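Probable tautomerase HP_0924 (Helicobacter pylori, PDB 3M21) is a small protein of the tautomerase family in the MIF clan, assembled as a hexamer of short beta-alpha-beta chains. Local coordinates at residues F[3-8]-F[43-48]. Sequence-based numbering, arbitrary orientation.
Sequences INIKLV and VIIDEV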
loop_
_atom_site.group_PDB
_atom_site.type_symbol
_atom_site.label_atom_id
_atom_site.label_comp_id
_atom_site.label_asym_id
_atom_site.label_seq_id
_atom_site.Cartn_x
_atom_site.Cartn_y
_atom_site.Cartn_z
ATOM N N ILE F 3 -9.905 -0.567 -2.629
ATOM C CA ILE F 3 -9.715 -1.748 -1.787
ATOM C C ILE F 3 -8.604 -2.621 -2.353
ATOM O O ILE F 3 -8.672 -3.089 -3.494
ATOM C CB ILE F 3 -10.997 -2.605 -1.687
ATOM C CG1 ILE F 3 -12.141 -1.785 -1.072
ATOM C CG2 ILE F 3 -10.727 -3.849 -0.857
ATOM C CD1 ILE F 3 -12.822 -0.852 -2.061
ATOM N N ASN F 4 -7.579 -2.834 -1.543
ATOM C CA ASN F 4 -6.438 -3.638 -1.951
ATOM C C ASN F 4 -6.531 -4.919 -1.139
ATOM O O ASN F 4 -6.649 -4.887 0.083
ATOM C CB ASN F 4 -5.141 -2.880 -1.637
ATOM C CG ASN F 4 -3.885 -3.606 -2.104
ATOM O OD1 ASN F 4 -2.803 -3.379 -1.555
ATOM N ND2 ASN F 4 -4.011 -4.464 -3.122
ATOM N N ILE F 5 -6.527 -6.050 -1.821
ATOM C CA ILE F 5 -6.607 -7.322 -1.129
ATOM C C ILE F 5 -5.334 -8.085 -1.436
ATOM O O ILE F 5 -5.008 -8.298 -2.598
ATOM C CB ILE F 5 -7.802 -8.159 -1.627
ATOM C CG1 ILE F 5 -9.115 -7.452 -1.309
ATOM C CG2 ILE F 5 -7.768 -9.536 -0.998
ATOM C CD1 ILE F 5 -10.316 -8.087 -1.991
ATOM N N LYS F 6 -4.618 -8.492 -0.397
ATOM C CA LYS F 6 -3.393 -9.247 -0.591
ATOM C C LYS F 6 -3.601 -10.630 0.002
ATOM O O LYS F 6 -3.943 -10.769 1.182
ATOM C CB LYS F 6 -2.225 -8.548 0.101
ATOM C CG LYS F 6 -1.923 -7.167 -0.465
ATOM C CD LYS F 6 -0.697 -6.548 0.199
ATOM C CE LYS F 6 -0.476 -5.137 -0.291
ATOM N NZ LYS F 6 -0.293 -5.088 -1.766
ATOM N N LEU F 7 -3.396 -11.653 -0.817
ATOM C CA LEU F 7 -3.583 -13.025 -0.370
ATOM C C LEU F 7 -2.543 -13.960 -0.982
ATOM O O LEU F 7 -1.880 -13.607 -1.951
ATOM C CB LEU F 7 -4.988 -13.483 -0.749
ATOM C CG LEU F 7 -5.305 -13.457 -2.252
ATOM C CD1 LEU F 7 -4.673 -14.665 -2.929
ATOM C CD2 LEU F 7 -6.816 -13.485 -2.476
ATOM N N VAL F 8 -2.404 -15.148 -0.411
ATOM C CA VAL F 8 -1.456 -16.133 -0.926
ATOM C C VAL F 8 -2.209 -17.234 -1.672
ATOM O O VAL F 8 -3.134 -17.845 -1.123
ATOM C CB VAL F 8 -0.648 -16.784 0.214
ATOM C CG1 VAL F 8 0.433 -17.684 -0.359
ATOM C CG2 VAL F 8 -0.046 -15.712 1.086
ATOM N N VAL F 43 -10.718 -1.876 -7.015
ATOM C CA VAL F 43 -10.268 -3.011 -6.234
ATOM C C VAL F 43 -9.083 -3.639 -6.950
ATOM O O VAL F 43 -9.095 -3.824 -8.175
ATOM C CB VAL F 43 -11.401 -4.061 -6.076
ATOM C CG1 VAL F 43 -10.938 -5.227 -5.202
ATOM C CG2 VAL F 43 -12.629 -3.407 -5.475
ATOM N N ILE F 44 -8.043 -3.930 -6.179
ATOM C CA ILE F 44 -6.841 -4.543 -6.712
ATOM C C ILE F 44 -6.494 -5.719 -5.823
ATOM O O ILE F 44 -6.323 -5.574 -4.608
ATOM C CB ILE F 44 -5.655 -3.559 -6.717
ATOM C CG1 ILE F 44 -5.931 -2.409 -7.693
ATOM C CG2 ILE F 44 -4.372 -4.296 -7.057
ATOM C CD1 ILE F 44 -4.865 -1.287 -7.674
ATOM N N ILE F 45 -6.414 -6.891 -6.437
ATOM C CA ILE F 45 -6.077 -8.106 -5.721
ATOM C C ILE F 45 -4.627 -8.438 -6.042
ATOM O O ILE F 45 -4.235 -8.527 -7.212
ATOM C CB ILE F 45 -6.966 -9.288 -6.171
ATOM C CG1 ILE F 45 -8.437 -8.997 -5.843
ATOM C CG2 ILE F 45 -6.507 -10.565 -5.508
ATOM C CD1 ILE F 45 -9.407 -9.981 -6.508
ATOM N N ASP F 46 -3.820 -8.609 -5.004
ATOM C CA ASP F 46 -2.418 -8.955 -5.203
ATOM C C ASP F 46 -2.230 -10.382 -4.734
ATOM O O ASP F 46 -2.737 -10.764 -3.682
ATOM C CB ASP F 46 -1.525 -8.028 -4.388
ATOM C CG ASP F 46 -1.660 -6.583 -4.804
ATOM O OD1 ASP F 46 -1.636 -6.306 -6.030
ATOM O OD2 ASP F 46 -1.769 -5.725 -3.909
ATOM N N GLU F 47 -1.499 -11.164 -5.519
ATOM C CA GLU F 47 -1.234 -12.546 -5.177
ATOM C C GLU F 47 0.214 -12.636 -4.726
ATOM O O GLU F 47 1.142 -12.424 -5.512
ATOM C CB GLU F 47 -1.506 -13.445 -6.383
ATOM C CG GLU F 47 -2.992 -13.560 -6.699
ATOM C CD GLU F 47 -3.276 -14.236 -8.031
ATOM O OE1 GLU F 47 -3.640 -13.534 -8.989
ATOM O OE2 GLU F 47 -3.127 -15.466 -8.119
ATOM N N VAL F 48 0.389 -12.936 -3.442
ATOM C CA VAL F 48 1.707 -13.022 -2.819
ATOM C C VAL F 48 2.217 -14.447 -2.685
ATOM O O VAL F 48 1.494 -15.333 -2.221
ATOM C CB VAL F 48 1.663 -12.392 -1.415
ATOM C CG1 VAL F 48 3.058 -12.321 -0.831
ATOM C CG2 VAL F 48 1.029 -11.013 -1.493
#
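The two parallel strands of a beta-alpha-beta unit lie in register here, Ile-3 beside Val-43 through Leu-7 beside Glu-47, their axes 4.7 Å apart at 15°. Residues 3-8 give Ile-3 O, Ile-5 O and Leu-7 O to the amides of Ile-44, Asp-46 and Val-48, and Ile-5 N and Leu-7 N return to Ile-44 O and Asp-46 O. On the face of Asn-4, Lys-6 and Asp-46, a polar cluster bridges the strands. Asn-4 ND2 gives one almost straight bond to Asp-46 OD2 (2.7 Å) and another to Ile-44 O (3.0 Å), both near its own amide plane, which fixes the amide's rotation. The carboxylate stands 77° to that plane. Lys-6 runs alongside Asp-46, then bends at its last torsion (chi4 -59°) and brings NZ to the opposite face of the carboxylate, in a 2.7 Å salt bridge with OD2. As in the MIF clan generally, helix 16-34 forms the crossover; its Val-26 packs on Ile-3 and Ile-5, while Leu-22 meets Ile-45. On this helix side Leu-7 CD2 touches Ile-45 CG2 at 4.2 Å. Beyond both strands the sheet continues antiparallel into neighbouring subunits, one pairing with residues 3-6, another with Val-43 and Ile-44.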